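Long-range contacts in tail component (Lactobacillus phage J-1, PDB 5LY8), which forms part of the phage's distal tail and, through the second carbohydrate-binding module described here, probably recognises sugars on the surface of its Lactobacillus host: residues Val10-Glu15 with Trp233-Tyr238; Phe96-Asn101 with Ile224-Ser229; Phe112-Thr117 with Tyr168-Thr173. All coordinates share one frame; numbering follows the deposited sequence.

Interaction 1: Val10-Glu15 with Trp233-Tyr238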
# COMPACT_ATOMS: atom_id res chain seq x y z
N VAL A 10 30.94 3.63 14.21
CA VAL A 10 29.56 3.73 13.67
C VAL A 10 28.80 2.51 14.10
O VAL A 10 29.25 1.44 13.89
CB VAL A 10 29.48 3.75 12.10
CG1 VAL A 10 28.13 4.33 11.63
CG2 VAL A 10 30.66 4.47 11.46
N LYS A 11 27.64 2.73 14.70
CA LYS A 11 26.65 1.72 15.01
C LYS A 11 25.37 2.08 14.27
O LYS A 11 25.28 3.13 13.70
CB LYS A 11 26.40 1.63 16.52
CG LYS A 11 27.67 1.27 17.29
CD LYS A 11 27.50 1.29 18.79
CE LYS A 11 28.83 0.97 19.47
NZ LYS A 11 29.57 2.25 19.68
N GLN A 12 24.39 1.18 14.27
CA GLN A 12 23.12 1.45 13.59
C GLN A 12 21.89 1.06 14.41
O GLN A 12 21.96 0.18 15.22
CB GLN A 12 23.08 0.73 12.26
CG GLN A 12 24.22 1.16 11.35
CD GLN A 12 24.12 0.54 10.00
OE1 GLN A 12 23.89 -0.66 9.88
NE2 GLN A 12 24.31 1.35 8.97
N LYS A 13 20.75 1.70 14.15
CA LYS A 13 19.49 1.30 14.77
C LYS A 13 18.26 1.53 13.84
O LYS A 13 18.41 2.12 12.81
CB LYS A 13 19.34 2.02 16.08
CG LYS A 13 19.16 3.51 16.01
CD LYS A 13 18.98 4.06 17.42
CE LYS A 13 18.96 5.57 17.46
NZ LYS A 13 20.31 6.13 17.25
N SER A 14 17.07 1.06 14.24
CA SER A 14 15.85 1.39 13.50
C SER A 14 15.18 2.58 14.17
O SER A 14 15.32 2.77 15.39
CB SER A 14 14.91 0.19 13.41
OG SER A 14 14.39 -0.21 14.66
N GLU A 15 14.51 3.44 13.37
CA GLU A 15 13.85 4.63 13.89
C GLU A 15 12.43 4.66 13.36
O GLU A 15 12.22 4.91 12.17
CB GLU A 15 14.60 5.91 13.51
CG GLU A 15 16.04 5.91 13.96
CD GLU A 15 16.89 7.08 13.54
OE1 GLU A 15 16.49 7.83 12.61
OE2 GLU A 15 18.00 7.21 14.10
N TRP A 233 12.76 3.91 9.51
CA TRP A 233 14.06 4.00 8.88
C TRP A 233 14.89 2.87 9.52
O TRP A 233 14.78 2.66 10.73
CB TRP A 233 14.73 5.33 9.20
CG TRP A 233 14.06 6.51 8.55
CD1 TRP A 233 13.41 7.53 9.18
CD2 TRP A 233 13.97 6.78 7.15
NE1 TRP A 233 13.00 8.46 8.26
CE2 TRP A 233 13.34 8.03 7.00
CE3 TRP A 233 14.45 6.12 6.00
CZ2 TRP A 233 13.09 8.61 5.75
CZ3 TRP A 233 14.18 6.69 4.76
CH2 TRP A 233 13.50 7.91 4.65
N ILE A 234 15.67 2.15 8.72
CA ILE A 234 16.47 1.05 9.26
C ILE A 234 17.94 1.22 8.88
O ILE A 234 18.27 2.00 7.98
CB ILE A 234 15.92 -0.34 8.88
CG1 ILE A 234 16.01 -0.58 7.38
CG2 ILE A 234 14.48 -0.58 9.45
CD1 ILE A 234 15.51 -1.93 6.87
N ASN A 235 18.83 0.55 9.63
CA ASN A 235 20.29 0.63 9.42
C ASN A 235 20.71 2.11 9.48
O ASN A 235 21.37 2.61 8.55
CB ASN A 235 20.69 -0.01 8.07
CG ASN A 235 20.19 -1.42 7.89
OD1 ASN A 235 20.38 -2.30 8.75
ND2 ASN A 235 19.54 -1.66 6.78
N VAL A 236 20.23 2.85 10.52
CA VAL A 236 20.51 4.28 10.63
C VAL A 236 21.82 4.43 11.38
O VAL A 236 21.89 4.07 12.58
CB VAL A 236 19.42 5.14 11.31
CG1 VAL A 236 19.79 6.64 11.24
CG2 VAL A 236 18.04 4.91 10.70
N ASP A 237 22.84 5.02 10.75
CA ASP A 237 24.12 5.25 11.45
C ASP A 237 23.97 6.21 12.60
O ASP A 237 23.28 7.16 12.52
CB ASP A 237 25.14 5.88 10.51
CG ASP A 237 25.64 4.95 9.45
OD1 ASP A 237 25.42 3.74 9.56
OD2 ASP A 237 26.30 5.44 8.51
N TYR A 238 24.71 5.94 13.67
CA TYR A 238 24.81 6.86 14.81
C TYR A 238 26.14 6.60 15.50
O TYR A 238 26.72 5.54 15.38
CB TYR A 238 23.62 6.73 15.76
CG TYR A 238 23.65 5.54 16.68
CD1 TYR A 238 24.13 5.65 17.97
CD2 TYR A 238 23.21 4.30 16.25
CE1 TYR A 238 24.18 4.55 18.82
CE2 TYR A 238 23.24 3.20 17.09
CZ TYR A 238 23.73 3.33 18.37
OH TYR A 238 23.78 2.25 19.19
O HOH W 1 20.69 5.95 14.40
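The amide of Q12 donates from NE2 to D237 OD1 over 2.7 Å, the only direct hydrogen bond between side chains in this antiparallel ladder with a beta bulge. The two side chains run alongside each other, with D237 OD1 near the amide plane of Q12. Six backbone bonds tie strand 11-20, outermost in the six-stranded antiparallel sheet, to the C-terminal end of strand 223-238, mostly at the surface: K11 with Y238 in both directions, likewise K13 with V236 and E15 with W233. The register slips by one residue between K13 and E15, a bulge placed where the chain turns a corner at N235.

On the face of K13, E15, V236 and Y238, K13 NZ stands 3.8 Å from the centroid of the Y238 ring and 27° off its normal, a cation-pi contact. The bend at the end of the lysine chain, chi4 -73°, turns the ammonium over the ring. The same NZ donates to a water 2.9 Å away, and that water also reaches E15 OE2 and the carbonyl of V236; E15 OE2 has a further partner in S86 OG. Packing completes the contact at V236, whose CG1 lies 3.4 Å from E15 OE2.

Interaction 2: Phe96-Asn101 with Ile224-Ser229. With MG (magnesium ion), chain C.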
# COMPACT_ATOMS: atom_id res chain seq x y z
N PHE A 96 8.25 -0.37 5.42
CA PHE A 96 6.90 0.19 5.51
C PHE A 96 5.96 -0.99 5.58
O PHE A 96 5.88 -1.74 4.61
CB PHE A 96 6.67 1.03 4.26
CG PHE A 96 5.33 1.65 4.04
CD1 PHE A 96 4.68 2.36 5.06
CD2 PHE A 96 4.74 1.63 2.79
CE1 PHE A 96 3.46 3.01 4.82
CE2 PHE A 96 3.53 2.27 2.56
CZ PHE A 96 2.90 2.98 3.57
N VAL A 97 5.31 -1.19 6.73
CA VAL A 97 4.58 -2.42 7.02
C VAL A 97 3.13 -2.12 7.32
O VAL A 97 2.85 -1.31 8.22
CB VAL A 97 5.24 -3.15 8.22
CG1 VAL A 97 4.54 -4.48 8.52
CG2 VAL A 97 6.73 -3.38 7.97
N ASN A 98 2.23 -2.81 6.62
CA ASN A 98 0.80 -2.60 6.79
C ASN A 98 0.10 -3.93 6.93
O ASN A 98 0.17 -4.75 6.01
CB ASN A 98 0.26 -1.84 5.61
CG ASN A 98 0.63 -0.39 5.70
OD1 ASN A 98 0.03 0.35 6.47
ND2 ASN A 98 1.66 0.04 4.97
N ARG A 99 -0.55 -4.15 8.07
CA ARG A 99 -1.27 -5.41 8.31
C ARG A 99 -2.70 -5.27 7.85
O ARG A 99 -3.37 -4.30 8.22
CB ARG A 99 -1.24 -5.74 9.81
CG ARG A 99 -1.91 -7.07 10.09
CD ARG A 99 -1.62 -7.56 11.49
NE ARG A 99 -2.46 -8.72 11.77
CZ ARG A 99 -2.14 -9.70 12.61
NH1 ARG A 99 -0.99 -9.66 13.28
NH2 ARG A 99 -2.96 -10.73 12.79
N VAL A 100 -3.17 -6.24 7.06
CA VAL A 100 -4.54 -6.23 6.55
C VAL A 100 -5.18 -7.60 6.77
O VAL A 100 -4.49 -8.61 6.97
CB VAL A 100 -4.60 -5.88 5.03
CG1 VAL A 100 -4.13 -4.44 4.77
CG2 VAL A 100 -3.79 -6.87 4.18
N ASN A 101 -6.50 -7.63 6.69
CA ASN A 101 -7.24 -8.86 6.60
C ASN A 101 -8.07 -8.68 5.33
O ASN A 101 -8.76 -7.67 5.17
CB ASN A 101 -8.11 -9.09 7.82
CG ASN A 101 -8.85 -10.41 7.77
OD1 ASN A 101 -8.52 -11.38 8.48
ND2 ASN A 101 -9.87 -10.49 6.99
N ILE A 224 -12.29 -6.09 3.39
CA ILE A 224 -10.97 -5.54 3.65
C ILE A 224 -10.94 -4.78 4.95
O ILE A 224 -11.83 -3.98 5.22
CB ILE A 224 -10.54 -4.64 2.44
CG1 ILE A 224 -9.15 -4.01 2.62
CG2 ILE A 224 -11.58 -3.56 2.10
CD1 ILE A 224 -8.03 -4.99 2.74
N ASN A 225 -9.90 -5.03 5.75
CA ASN A 225 -9.69 -4.22 6.93
C ASN A 225 -8.19 -4.03 7.15
O ASN A 225 -7.39 -4.80 6.61
CB ASN A 225 -10.47 -4.71 8.14
CG ASN A 225 -10.03 -6.00 8.73
OD1 ASN A 225 -8.86 -6.14 9.12
ND2 ASN A 225 -10.94 -6.97 8.80
N TRP A 226 -7.82 -2.98 7.89
CA TRP A 226 -6.43 -2.55 8.02
C TRP A 226 -6.17 -2.46 9.51
O TRP A 226 -6.82 -1.70 10.23
CB TRP A 226 -6.35 -1.19 7.33
CG TRP A 226 -5.02 -0.50 7.32
CD1 TRP A 226 -3.77 -1.06 7.35
CD2 TRP A 226 -4.83 0.91 7.14
NE1 TRP A 226 -2.81 -0.07 7.21
CE2 TRP A 226 -3.44 1.15 7.09
CE3 TRP A 226 -5.71 2.01 7.06
CZ2 TRP A 226 -2.91 2.44 6.97
CZ3 TRP A 226 -5.19 3.28 6.92
CH2 TRP A 226 -3.81 3.49 6.87
N GLN A 227 -5.26 -3.32 10.01
CA GLN A 227 -5.11 -3.52 11.45
C GLN A 227 -3.91 -2.83 12.07
O GLN A 227 -3.89 -2.68 13.30
CB GLN A 227 -5.08 -5.03 11.79
CG GLN A 227 -6.20 -5.81 11.09
CD GLN A 227 -6.63 -7.11 11.73
OE1 GLN A 227 -6.04 -7.59 12.73
NE2 GLN A 227 -7.71 -7.68 11.16
N ASP A 228 -2.93 -2.40 11.27
CA ASP A 228 -1.73 -1.80 11.82
C ASP A 228 -0.97 -1.16 10.68
O ASP A 228 -1.02 -1.66 9.54
CB ASP A 228 -0.84 -2.89 12.48
CG ASP A 228 0.20 -2.34 13.43
OD1 ASP A 228 -0.16 -1.96 14.56
OD2 ASP A 228 1.38 -2.20 13.00
N SER A 229 -0.26 -0.08 10.98
CA SER A 229 0.58 0.58 9.98
C SER A 229 1.80 1.18 10.66
O SER A 229 1.65 1.85 11.69
CB SER A 229 -0.20 1.71 9.31
OG SER A 229 0.50 2.28 8.21
MG MG C . -4.57 -2.63 15.52
O HOH W 2 1.84 -3.05 10.45
O HOH W 3 -5.80 -10.33 12.68
O HOH W 4 -2.22 -3.05 15.95
O HOH W 5 -4.78 -2.69 18.00
O HOH W 6 -4.89 -4.99 16.03
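A magnesium site sits on this antiparallel strand pair: the ion is bound by Q227 O at 2.3 Å and by three waters, with D21 O and G59 O completing the shell. One of those waters donates to D228 OD1, so the aspartate acts from the second shell; H19 NE2 is another partner of this oxygen. Q227 lies at a beta bulge, where the register slips by one between the R99-D228 and V100-W226 pairs. Its N still bonds to R99 O at 2.8 Å, while its carbonyl takes the metal.

On the face of N98, V100, W226 and S229, N98 OD1 accepts two bonds from opposite faces of its amide plane, from S229 OG at 2.6 Å and from W226 NE1 at 3.0 Å. This double grip restricts rotation of the amide. The indole meets OD1 close to its own ring plane; CG of W226 anti to the backbone N, chi1 180°, carries the ring to that position. Beside N225 and R99, on the other face, Q227 NE2 donates to N225 OD1 at 2.8 Å, and a water joins Q227 OE1 to R99 NH2.

Strand 166-175 continues the sheet beyond 96-101 through backbone bonds between N98 and A170 and between V100 and Y168. F114 of strand 110-118 and F213 of strand 208-216 pack against W226 from the facing sheet.

Interaction 3: Phe112-Thr117 with Tyr168-Thr173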
# COMPACT_ATOMS: atom_id res chain seq x y z
N PHE A 112 -6.39 -2.35 -2.92
CA PHE A 112 -5.70 -1.47 -2.00
C PHE A 112 -4.35 -1.11 -2.55
O PHE A 112 -3.77 -1.87 -3.33
CB PHE A 112 -5.62 -1.96 -0.54
CG PHE A 112 -4.83 -3.21 -0.27
CD1 PHE A 112 -3.45 -3.23 -0.40
CD2 PHE A 112 -5.45 -4.34 0.25
CE1 PHE A 112 -2.72 -4.38 -0.09
CE2 PHE A 112 -4.71 -5.46 0.62
CZ PHE A 112 -3.35 -5.47 0.46
N GLU A 113 -3.88 0.08 -2.17
CA GLU A 113 -2.54 0.56 -2.46
C GLU A 113 -1.89 1.00 -1.17
O GLU A 113 -2.51 1.74 -0.39
CB GLU A 113 -2.53 1.74 -3.43
CG GLU A 113 -3.00 1.38 -4.83
CD GLU A 113 -2.97 2.53 -5.81
OE1 GLU A 113 -2.50 3.65 -5.44
OE2 GLU A 113 -3.43 2.32 -6.96
N PHE A 114 -0.63 0.60 -0.98
CA PHE A 114 0.24 1.15 0.06
C PHE A 114 1.39 1.80 -0.71
O PHE A 114 2.18 1.12 -1.38
CB PHE A 114 0.73 0.09 1.05
CG PHE A 114 -0.41 -0.41 1.91
CD1 PHE A 114 -1.01 0.41 2.84
CD2 PHE A 114 -0.91 -1.69 1.75
CE1 PHE A 114 -2.08 -0.04 3.63
CE2 PHE A 114 -1.97 -2.16 2.55
CZ PHE A 114 -2.54 -1.33 3.49
N ASN A 115 1.44 3.14 -0.65
CA ASN A 115 2.33 3.95 -1.47
C ASN A 115 3.28 4.78 -0.67
O ASN A 115 2.92 5.32 0.38
CB ASN A 115 1.45 4.93 -2.30
CG ASN A 115 0.50 4.22 -3.22
OD1 ASN A 115 0.74 3.07 -3.58
ND2 ASN A 115 -0.59 4.86 -3.59
N LEU A 116 4.51 4.91 -1.20
CA LEU A 116 5.53 5.82 -0.68
C LEU A 116 5.77 6.84 -1.77
O LEU A 116 5.87 6.49 -2.96
CB LEU A 116 6.81 5.07 -0.31
CG LEU A 116 6.61 4.10 0.87
CD1 LEU A 116 7.78 3.19 1.01
CD2 LEU A 116 6.33 4.84 2.19
N THR A 117 5.86 8.11 -1.37
CA THR A 117 5.91 9.23 -2.30
C THR A 117 7.03 10.18 -1.99
O THR A 117 7.59 10.15 -0.90
CB THR A 117 4.55 9.96 -2.26
OG1 THR A 117 4.32 10.55 -0.97
CG2 THR A 117 3.37 9.03 -2.60
N TYR A 168 -2.62 -10.71 6.38
CA TYR A 168 -1.37 -10.54 5.65
C TYR A 168 -0.64 -9.29 6.10
O TYR A 168 -1.28 -8.32 6.52
CB TYR A 168 -1.68 -10.35 4.13
CG TYR A 168 -2.20 -11.59 3.43
CD1 TYR A 168 -3.56 -11.90 3.43
CD2 TYR A 168 -1.32 -12.48 2.80
CE1 TYR A 168 -4.03 -13.08 2.85
CE2 TYR A 168 -1.79 -13.61 2.16
CZ TYR A 168 -3.13 -13.92 2.21
OH TYR A 168 -3.59 -15.07 1.61
N ASN A 169 0.70 -9.32 6.00
CA ASN A 169 1.50 -8.11 6.15
C ASN A 169 1.96 -7.70 4.76
O ASN A 169 2.66 -8.46 4.09
CB ASN A 169 2.72 -8.31 7.06
CG ASN A 169 2.39 -8.21 8.52
OD1 ASN A 169 2.91 -8.98 9.35
ND2 ASN A 169 1.54 -7.28 8.88
N ALA A 170 1.54 -6.52 4.31
CA ALA A 170 1.98 -5.95 3.03
C ALA A 170 3.17 -5.07 3.35
O ALA A 170 3.06 -4.14 4.16
CB ALA A 170 0.86 -5.14 2.38
N VAL A 171 4.33 -5.38 2.76
CA VAL A 171 5.56 -4.70 3.13
C VAL A 171 6.29 -4.16 1.93
O VAL A 171 6.41 -4.85 0.90
CB VAL A 171 6.49 -5.71 3.88
CG1 VAL A 171 7.75 -5.02 4.39
CG2 VAL A 171 5.76 -6.43 5.01
N ILE A 172 6.83 -2.94 2.07
CA ILE A 172 7.79 -2.40 1.12
C ILE A 172 9.08 -2.15 1.90
O ILE A 172 9.05 -1.49 2.95
CB ILE A 172 7.34 -1.09 0.44
CG1 ILE A 172 5.94 -1.23 -0.16
CG2 ILE A 172 8.37 -0.71 -0.64
CD1 ILE A 172 5.48 0.05 -0.81
N THR A 173 10.20 -2.69 1.44
CA THR A 173 11.50 -2.47 2.08
C THR A 173 12.49 -1.97 1.04
O THR A 173 12.42 -2.38 -0.12
CB THR A 173 12.03 -3.77 2.76
OG1 THR A 173 11.00 -4.36 3.55
CG2 THR A 173 13.22 -3.52 3.66
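With CG anti to its carbonyl carbon, chi1 -69°, F114 brings the CD2 side of its ring against the CB of A170. I172 places CG1 likewise, and its extended chi2 of 179° carries CD1 across to the backbone of the other strand. The CB of A170 approaches the F114 ring obliquely, 3.9 Å from CD2, and the F112 ring lies further off, with CE1 4.4 Å from the same methyl. A170 therefore meets two phenyl rings with a single carbon. I172 CD1 comes to 3.5 Å from F114 O.

No hydrogen bond joins the two strands. Their axes stay 8.6 Å apart at closest approach and their N-to-C directions differ by 22°, a separation too wide for paired strands of one sheet and consistent with facing sheets of a beta-sandwich, in keeping with the concanavalin-like clan of this module. F112, F114 and L116 point inward from one sheet, A170 and I172 from the other, and all five are buried. L126 of strand 121-130 packs beside A170 and I172, and F213 of strand 208-216 lies against F112. At the far end of the interface, the other branch of I172, CG2, lies 4.3 Å from L116 CD1.

In the fold
From the N terminus, the chain enters through 10-15 at one edge of the six-stranded antiparallel sheet, and interaction 1 closes the widest loop by pairing it with 233-238 near the C terminus. Interaction 2 is nested inside that loop, joining 96-101 to the earlier part of the same strand, 223-238, so this strand lies between 11-20 and 94-103. Interaction 3 is nested in turn inside interaction 2. It runs across the sandwich rather than along a sheet, setting 110-118, which follows 94-103 in the chain, against 166-175, the next neighbour of 94-103. Interactions 2 and 3 centre about 9 Å apart, whereas interaction 1 centres 22 to 25 Å from both.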